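Local coordinates for protein endo-beta-1,4-glucanase (cellulase B) (PDB 4V2X) that probably hydrolyses beta-1,4-glucan chains such as cellulose, as a family 5 glycoside hydrolase joined to Ig-like and CBM46 modules, at residues T287-I298 with E336-H347. Sequence-based numbering, arbitrary orientation.
Sequences TRFEENSKQEII and EKLKFFEFLIHH
The helical segments 291-298 and 336-347 run nearly parallel, their axes crossing at -21° and 10.2 Å apart at closest, while the loop 287-290 leads in beside Glu336. Phe289 carries the contact at the N-terminal end of helix 291-298. Its CG lies anti to the backbone N (chi1 178°), which sends the ring against helix 336-347. One face rests on Phe340 CA, 3.8 Å from the ring centre. Its edge points at the face of Phe343 in an offset edge-to-face pair, centroids 5.4 Å apart. Lys294 CG lies over one face of the Phe343 ring. Ile297 is a knob in the hole formed by Phe340, Phe343, Leu344 and His347; its CD1 reaches Phe343 CD1 at 3.8 Å. Ile298 lays CG1 over the His347 imidazole.

The loop end is polar. Phe289 N donates to the anti lone pair of Glu336 OE1 at 2.8 Å. Arg288 NH1 (3.0 Å) and Lys339 NZ (2.8 Å) reach Glu336 OE2 from opposite faces of the carboxylate. Two salt bridges thus grip one oxygen. One water donates to Phe289 O and meets Lys339 NZ only weakly.

Arg288 NH1 also hydrogen-bonds Ser393 OG, and Lys339 NZ hydrogen-bonds Ala391 O. Helices 291-309 and 334-350 come after strands 267-273 and 315-320 of the catalytic (beta/alpha)8 barrel, the first with helix 277-281 in between. Helix 277-281 touches Phe340, and helix 374-385 packs on Phe341 and Ile345.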
ATOM      1  N   THR A 287      13.183 -36.125  -8.902  1.00 12.06           N
ATOM      2  CA  THR A 287      14.087 -36.382 -10.009  1.00 12.25           C
ATOM      3  C   THR A 287      13.363 -36.317 -11.351  1.00 12.32           C
ATOM      4  O   THR A 287      13.996 -36.155 -12.392  1.00 12.65           O
ATOM      5  CB  THR A 287      14.707 -37.773  -9.854  1.00 12.70           C
ATOM      6  OG1 THR A 287      13.661 -38.752  -9.764  1.00 13.25           O
ATOM      7  CG2 THR A 287      15.567 -37.824  -8.589  1.00 13.29           C
ATOM      8  N   ARG A 288      12.041 -36.468 -11.319  1.00 12.85           N
ATOM      9  CA  ARG A 288      11.210 -36.375 -12.523  1.00 13.78           C
ATOM     10  C   ARG A 288      10.468 -35.051 -12.558  1.00 13.40           C
ATOM     11  O   ARG A 288      10.129 -34.490 -11.510  1.00 13.02           O
ATOM     12  CB  ARG A 288      10.181 -37.498 -12.550  1.00 15.68           C
ATOM     13  CG  ARG A 288      10.765 -38.900 -12.592  1.00 18.14           C
ATOM     14  CD  ARG A 288      10.930 -39.381 -14.013  1.00 21.37           C
ATOM     15  NE  ARG A 288      11.171 -40.824 -14.103  1.00 22.30           N
ATOM     16  CZ  ARG A 288      11.608 -41.438 -15.202  1.00 23.65           C
ATOM     17  NH1 ARG A 288      11.854 -40.749 -16.317  1.00 23.14           N
ATOM     18  NH2 ARG A 288      11.811 -42.750 -15.185  1.00 23.59           N
ATOM     19  N   PHE A 289      10.206 -34.579 -13.774  1.00 12.53           N
ATOM     20  CA  PHE A 289       9.303 -33.470 -14.026  1.00 12.51           C
ATOM     21  C   PHE A 289       7.883 -34.016 -13.919  1.00 13.57           C
ATOM     22  O   PHE A 289       7.404 -34.700 -14.827  1.00 15.42           O
ATOM     23  CB  PHE A 289       9.569 -32.891 -15.422  1.00 12.41           C
ATOM     24  CG  PHE A 289       8.649 -31.765 -15.798  1.00 12.68           C
ATOM     25  CD1 PHE A 289       8.631 -30.593 -15.054  1.00 12.23           C
ATOM     26  CD2 PHE A 289       7.807 -31.871 -16.900  1.00 12.79           C
ATOM     27  CE1 PHE A 289       7.772 -29.552 -15.385  1.00 12.90           C
ATOM     28  CE2 PHE A 289       6.957 -30.831 -17.242  1.00 12.69           C
ATOM     29  CZ  PHE A 289       6.940 -29.670 -16.490  1.00 12.31           C
ATOM     30  N   GLU A 290       7.218 -33.732 -12.805  1.00 12.73           N
ATOM     31  CA  GLU A 290       5.951 -34.389 -12.481  1.00 12.95           C
ATOM     32  C   GLU A 290       4.861 -33.369 -12.113  1.00 13.16           C
ATOM     33  O   GLU A 290       5.003 -32.182 -12.414  1.00 12.34           O
ATOM     34  CB  GLU A 290       6.181 -35.486 -11.413  1.00 13.62           C
ATOM     35  CG  GLU A 290       6.944 -35.074 -10.157  1.00 13.88           C
ATOM     36  CD  GLU A 290       6.282 -33.942  -9.411  1.00 14.51           C
ATOM     37  OE1 GLU A 290       5.388 -34.218  -8.582  1.00 15.94           O
ATOM     38  OE2 GLU A 290       6.642 -32.775  -9.667  1.00 14.34           O
ATOM     39  N   GLU A 291       3.775 -33.836 -11.502  1.00 13.65           N
ATOM     40  CA  GLU A 291       2.585 -33.014 -11.286  1.00 13.62           C
ATOM     41  C   GLU A 291       2.828 -31.747 -10.466  1.00 13.00           C
ATOM     42  O   GLU A 291       2.215 -30.715 -10.731  1.00 12.70           O
ATOM     43  CB  GLU A 291       1.445 -33.841 -10.667  1.00 14.75           C
ATOM     44  CG  GLU A 291       1.750 -34.511  -9.331  1.00 15.66           C
ATOM     45  CD  GLU A 291       2.305 -35.920  -9.450  1.00 17.74           C
ATOM     46  OE1 GLU A 291       2.912 -36.261 -10.490  1.00 17.33           O
ATOM     47  OE2 GLU A 291       2.125 -36.693  -8.487  1.00 20.33           O
ATOM     48  N   ASN A 292       3.696 -31.813  -9.468  1.00 12.38           N
ATOM     49  CA  ASN A 292       3.992 -30.621  -8.691  1.00 12.79           C
ATOM     50  C   ASN A 292       4.665 -29.528  -9.525  1.00 11.77           C
ATOM     51  O   ASN A 292       4.289 -28.358  -9.421  1.00 12.62           O
ATOM     52  CB  ASN A 292       4.814 -30.960  -7.455  1.00 12.95           C
ATOM     53  CG  ASN A 292       3.972 -31.593  -6.372  1.00 14.45           C
ATOM     54  OD1 ASN A 292       3.311 -30.894  -5.612  1.00 15.94           O
ATOM     55  ND2 ASN A 292       3.958 -32.916  -6.320  1.00 14.24           N
ATOM     56  N   SER A 293       5.630 -29.901 -10.361  1.00 12.02           N
ATOM     57  CA  SER A 293       6.299 -28.919 -11.223  1.00 11.40           C
ATOM     58  C   SER A 293       5.347 -28.393 -12.299  1.00 11.91           C
ATOM     59  O   SER A 293       5.362 -27.214 -12.618  1.00 12.32           O
ATOM     60  CB  SER A 293       7.547 -29.514 -11.866  1.00 12.22           C
ATOM     61  OG  SER A 293       8.558 -29.736 -10.896  1.00 12.16           O
ATOM     62  N   LYS A 294       4.504 -29.271 -12.833  1.00 11.61           N
ATOM     63  CA  LYS A 294       3.541 -28.877 -13.858  1.00 12.46           C
ATOM     64  C   LYS A 294       2.498 -27.931 -13.279  1.00 13.63           C
ATOM     65  O   LYS A 294       2.198 -26.889 -13.866  1.00 14.37           O
ATOM     66  CB  LYS A 294       2.852 -30.105 -14.454  1.00 13.32           C
ATOM     67  CG  LYS A 294       3.752 -30.922 -15.365  1.00 14.50           C
ATOM     68  CD  LYS A 294       3.120 -32.244 -15.760  1.00 17.22           C
ATOM     69  CE  LYS A 294       4.074 -33.065 -16.607  1.00 19.83           C
ATOM     70  NZ  LYS A 294       3.571 -34.454 -16.784  1.00 22.75           N
ATOM     71  N   GLN A 295       1.956 -28.285 -12.117  1.00 13.54           N
ATOM     72  CA  GLN A 295       0.915 -27.469 -11.501  1.00 15.62           C
ATOM     73  C   GLN A 295       1.428 -26.122 -11.032  1.00 14.26           C
ATOM     74  O   GLN A 295       0.689 -25.131 -11.084  1.00 13.75           O
ATOM     75  CB  GLN A 295       0.237 -28.212 -10.343  1.00 18.72           C
ATOM     76  CG  GLN A 295      -0.719 -29.292 -10.818  1.00 23.04           C
ATOM     77  CD  GLN A 295      -1.760 -28.760 -11.795  1.00 27.86           C
ATOM     78  OE1 GLN A 295      -2.357 -27.704 -11.569  1.00 33.06           O
ATOM     79  NE2 GLN A 295      -1.970 -29.481 -12.894  1.00 34.00           N
ATOM     80  N   GLU A 296       2.677 -26.059 -10.573  1.00 13.23           N
ATOM     81  CA  GLU A 296       3.215 -24.764 -10.168  1.00 13.35           C
ATOM     82  C   GLU A 296       3.251 -23.796 -11.351  1.00 12.62           C
ATOM     83  O   GLU A 296       2.913 -22.620 -11.204  1.00 12.35           O
ATOM     84  CB  GLU A 296       4.603 -24.865  -9.540  1.00 13.16           C
ATOM     85  CG  GLU A 296       5.020 -23.533  -8.933  1.00 13.68           C
ATOM     86  CD  GLU A 296       6.367 -23.560  -8.256  1.00 13.64           C
ATOM     87  OE1 GLU A 296       7.372 -23.270  -8.940  1.00 14.28           O
ATOM     88  OE2 GLU A 296       6.419 -23.831  -7.036  1.00 14.45           O
ATOM     89  N   ILE A 297       3.684 -24.290 -12.506  1.00 13.03           N
ATOM     90  CA  ILE A 297       3.735 -23.484 -13.725  1.00 12.00           C
ATOM     91  C   ILE A 297       2.345 -22.992 -14.121  1.00 13.05           C
ATOM     92  O   ILE A 297       2.147 -21.803 -14.379  1.00 12.04           O
ATOM     93  CB  ILE A 297       4.381 -24.280 -14.886  1.00 12.29           C
ATOM     94  CG1 ILE A 297       5.891 -24.374 -14.658  1.00 11.94           C
ATOM     95  CG2 ILE A 297       4.102 -23.631 -16.238  1.00 12.37           C
ATOM     96  CD1 ILE A 297       6.567 -25.455 -15.481  1.00 12.42           C
ATOM     97  N   ILE A 298       1.380 -23.905 -14.150  1.00 12.59           N
ATOM     98  CA  ILE A 298       0.021 -23.540 -14.535  1.00 13.69           C
ATOM     99  C   ILE A 298      -0.545 -22.508 -13.562  1.00 14.09           C
ATOM    100  O   ILE A 298      -1.062 -21.482 -13.987  1.00 14.17           O
ATOM    101  CB  ILE A 298      -0.904 -24.779 -14.646  1.00 14.36           C
ATOM    102  CG1 ILE A 298      -0.472 -25.650 -15.833  1.00 15.11           C
ATOM    103  CG2 ILE A 298      -2.356 -24.354 -14.817  1.00 14.64           C
ATOM    104  CD1 ILE A 298      -1.057 -27.047 -15.822  1.00 15.66           C
ATOM    105  N   GLU A 336      14.083 -35.169 -18.392  1.00 11.02           N
ATOM    106  CA  GLU A 336      13.191 -34.415 -17.509  1.00 10.99           C
ATOM    107  C   GLU A 336      13.421 -32.910 -17.678  1.00 11.23           C
ATOM    108  O   GLU A 336      12.484 -32.119 -17.635  1.00 11.43           O
ATOM    109  CB  GLU A 336      13.387 -34.875 -16.061  1.00 11.32           C
ATOM    110  CG  GLU A 336      13.192 -36.381 -15.882  1.00 11.52           C
ATOM    111  CD  GLU A 336      11.818 -36.869 -16.335  1.00 12.14           C
ATOM    112  OE1 GLU A 336      10.801 -36.273 -15.918  1.00 12.94           O
ATOM    113  OE2 GLU A 336      11.751 -37.855 -17.103  1.00 12.43           O
ATOM    114  N   LYS A 337      14.676 -32.532 -17.887  1.00 10.45           N
ATOM    115  CA  LYS A 337      15.045 -31.152 -18.176  1.00 11.06           C
ATOM    116  C   LYS A 337      14.349 -30.677 -19.444  1.00 11.02           C
ATOM    117  O   LYS A 337      13.770 -29.589 -19.481  1.00 11.29           O
ATOM    118  CB  LYS A 337      16.566 -31.058 -18.345  1.00 11.71           C
ATOM    119  CG  LYS A 337      17.095 -29.677 -18.669  1.00 12.59           C
ATOM    120  CD  LYS A 337      18.502 -29.733 -19.245  1.00 13.93           C
ATOM    121  CE  LYS A 337      19.484 -30.396 -18.293  1.00 14.13           C
ATOM    122  NZ  LYS A 337      20.838 -30.460 -18.906  1.00 14.83           N
ATOM    123  N   LEU A 338      14.394 -31.506 -20.484  1.00 10.86           N
ATOM    124  CA  LEU A 338      13.786 -31.152 -21.761  1.00 10.76           C
ATOM    125  C   LEU A 338      12.286 -30.985 -21.617  1.00 10.32           C
ATOM    126  O   LEU A 338      11.714 -30.042 -22.160  1.00 11.15           O
ATOM    127  CB  LEU A 338      14.094 -32.208 -22.821  1.00 11.78           C
ATOM    128  CG  LEU A 338      15.560 -32.356 -23.215  1.00 12.18           C
ATOM    129  CD1 LEU A 338      15.713 -33.531 -24.164  1.00 13.50           C
ATOM    130  CD2 LEU A 338      16.109 -31.085 -23.831  1.00 12.49           C
ATOM    131  N   LYS A 339      11.647 -31.876 -20.865  1.00 10.17           N
ATOM    132  CA  LYS A 339      10.196 -31.794 -20.688  1.00 10.47           C
ATOM    133  C   LYS A 339       9.794 -30.555 -19.895  1.00 10.79           C
ATOM    134  O   LYS A 339       8.779 -29.946 -20.202  1.00 10.66           O
ATOM    135  CB  LYS A 339       9.638 -33.064 -20.049  1.00 11.27           C
ATOM    136  CG  LYS A 339       9.681 -34.250 -21.000  1.00 11.74           C
ATOM    137  CD  LYS A 339       9.146 -35.525 -20.387  1.00 12.57           C
ATOM    138  CE  LYS A 339      10.128 -36.134 -19.406  1.00 12.94           C
ATOM    139  NZ  LYS A 339       9.692 -37.480 -18.955  1.00 13.42           N
ATOM    140  N   PHE A 340      10.599 -30.169 -18.901  1.00 11.31           N
ATOM    141  CA  PHE A 340      10.375 -28.913 -18.176  1.00 11.05           C
ATOM    142  C   PHE A 340      10.334 -27.726 -19.134  1.00 11.36           C
ATOM    143  O   PHE A 340       9.382 -26.923 -19.101  1.00 10.82           O
ATOM    144  CB  PHE A 340      11.451 -28.676 -17.101  1.00 10.95           C
ATOM    145  CG  PHE A 340      11.357 -27.317 -16.438  1.00 10.70           C
ATOM    146  CD1 PHE A 340      10.497 -27.106 -15.369  1.00 11.46           C
ATOM    147  CD2 PHE A 340      12.108 -26.249 -16.900  1.00 10.70           C
ATOM    148  CE1 PHE A 340      10.386 -25.856 -14.786  1.00 11.19           C
ATOM    149  CE2 PHE A 340      12.005 -24.997 -16.318  1.00 11.26           C
ATOM    150  CZ  PHE A 340      11.148 -24.805 -15.248  1.00 11.00           C
ATOM    151  N   PHE A 341      11.355 -27.596 -19.983  1.00 10.90           N
ATOM    152  CA  PHE A 341      11.406 -26.466 -20.901  1.00 11.05           C
ATOM    153  C   PHE A 341      10.278 -26.493 -21.931  1.00 10.75           C
ATOM    154  O   PHE A 341       9.677 -25.463 -22.211  1.00 10.97           O
ATOM    155  CB  PHE A 341      12.780 -26.349 -21.571  1.00 11.69           C
ATOM    156  CG  PHE A 341      13.825 -25.727 -20.683  1.00 12.64           C
ATOM    157  CD1 PHE A 341      14.537 -26.493 -19.773  1.00 12.41           C
ATOM    158  CD2 PHE A 341      14.093 -24.368 -20.756  1.00 14.41           C
ATOM    159  CE1 PHE A 341      15.493 -25.920 -18.952  1.00 13.10           C
ATOM    160  CE2 PHE A 341      15.050 -23.786 -19.940  1.00 14.90           C
ATOM    161  CZ  PHE A 341      15.743 -24.561 -19.025  1.00 14.41           C
ATOM    162  N   GLU A 342       9.977 -27.665 -22.471  1.00 10.96           N
ATOM    163  CA  GLU A 342       8.872 -27.808 -23.424  1.00 11.35           C
ATOM    164  C   GLU A 342       7.556 -27.340 -22.796  1.00 11.57           C
ATOM    165  O   GLU A 342       6.808 -26.555 -23.391  1.00 11.60           O
ATOM    166  CB  GLU A 342       8.766 -29.260 -23.889  1.00 11.40           C
ATOM    167  CG  GLU A 342       7.900 -29.481 -25.128  1.00 11.95           C
ATOM    168  CD  GLU A 342       6.408 -29.478 -24.851  1.00 12.36           C
ATOM    169  OE1 GLU A 342       5.970 -29.932 -23.760  1.00 11.79           O
ATOM    170  OE2 GLU A 342       5.655 -29.043 -25.756  1.00 13.05           O
ATOM    171  N   PHE A 343       7.292 -27.812 -21.585  1.00 10.74           N
ATOM    172  CA  PHE A 343       6.027 -27.536 -20.897  1.00 10.91           C
ATOM    173  C   PHE A 343       5.944 -26.070 -20.498  1.00 11.28           C
ATOM    174  O   PHE A 343       4.929 -25.410 -20.735  1.00 11.60           O
ATOM    175  CB  PHE A 343       5.920 -28.451 -19.674  1.00 11.17           C
ATOM    176  CG  PHE A 343       4.621 -28.349 -18.926  1.00 11.65           C
ATOM    177  CD1 PHE A 343       4.450 -27.403 -17.925  1.00 12.13           C
ATOM    178  CD2 PHE A 343       3.597 -29.252 -19.173  1.00 12.77           C
ATOM    179  CE1 PHE A 343       3.263 -27.330 -17.210  1.00 12.63           C
ATOM    180  CE2 PHE A 343       2.415 -29.187 -18.459  1.00 13.36           C
ATOM    181  CZ  PHE A 343       2.247 -28.222 -17.484  1.00 13.55           C
ATOM    182  N   LEU A 344       7.022 -25.551 -19.916  1.00 10.99           N
ATOM    183  CA  LEU A 344       7.054 -24.155 -19.506  1.00 11.24           C
ATOM    184  C   LEU A 344       6.792 -23.233 -20.696  1.00 11.49           C
ATOM    185  O   LEU A 344       5.908 -22.363 -20.644  1.00 11.54           O
ATOM    186  CB  LEU A 344       8.401 -23.809 -18.880  1.00 11.35           C
ATOM    187  CG  LEU A 344       8.579 -22.341 -18.494  1.00 11.51           C
ATOM    188  CD1 LEU A 344       7.516 -21.881 -17.497  1.00 12.24           C
ATOM    189  CD2 LEU A 344       9.974 -22.095 -17.954  1.00 12.03           C
ATOM    190  N   ILE A 345       7.552 -23.424 -21.771  1.00 11.04           N
ATOM    191  CA  ILE A 345       7.463 -22.502 -22.899  1.00 10.84           C
ATOM    192  C   ILE A 345       6.096 -22.595 -23.572  1.00 11.31           C
ATOM    193  O   ILE A 345       5.549 -21.576 -23.992  1.00 11.18           O
ATOM    194  CB  ILE A 345       8.634 -22.678 -23.895  1.00 11.63           C
ATOM    195  CG1 ILE A 345       9.938 -22.253 -23.211  1.00 11.76           C
ATOM    196  CG2 ILE A 345       8.405 -21.847 -25.154  1.00 11.61           C
ATOM    197  CD1 ILE A 345      11.200 -22.668 -23.944  1.00 12.16           C
ATOM    198  N   HIS A 346       5.519 -23.793 -23.633  1.00 11.81           N
ATOM    199  CA  HIS A 346       4.164 -23.926 -24.152  1.00 11.96           C
ATOM    200  C   HIS A 346       3.211 -23.062 -23.337  1.00 11.59           C
ATOM    201  O   HIS A 346       2.398 -22.315 -23.891  1.00 11.87           O
ATOM    202  CB  HIS A 346       3.691 -25.377 -24.114  1.00 12.76           C
ATOM    203  CG  HIS A 346       2.210 -25.528 -24.272  1.00 13.72           C
ATOM    204  ND1 HIS A 346       1.546 -25.162 -25.423  1.00 15.31           N
ATOM    205  CD2 HIS A 346       1.264 -25.990 -23.422  1.00 14.62           C
ATOM    206  CE1 HIS A 346       0.255 -25.390 -25.275  1.00 15.33           C
ATOM    207  NE2 HIS A 346       0.057 -25.895 -24.072  1.00 14.89           N
ATOM    208  N   HIS A 347       3.308 -23.153 -22.015  1.00 11.16           N
ATOM    209  CA  HIS A 347       2.335 -22.448 -21.173  1.00 11.59           C
ATOM    210  C   HIS A 347       2.560 -20.940 -21.146  1.00 11.46           C
ATOM    211  O   HIS A 347       1.617 -20.172 -20.990  1.00 11.69           O
ATOM    212  CB  HIS A 347       2.272 -23.075 -19.781  1.00 12.20           C
ATOM    213  CG  HIS A 347       1.475 -24.334 -19.768  1.00 12.89           C
ATOM    214  ND1 HIS A 347       0.103 -24.342 -19.896  1.00 14.38           N
ATOM    215  CD2 HIS A 347       1.853 -25.632 -19.708  1.00 14.14           C
ATOM    216  CE1 HIS A 347      -0.332 -25.588 -19.889  1.00 15.77           C
ATOM    217  NE2 HIS A 347       0.710 -26.390 -19.783  1.00 14.72           N
TER
HETATM  218  O   HOH W   1       8.430 -37.510 -16.138  1.00 27.64           O
HETATM  219  O   HOH W   2       7.516 -35.400 -17.479  1.00 29.30           O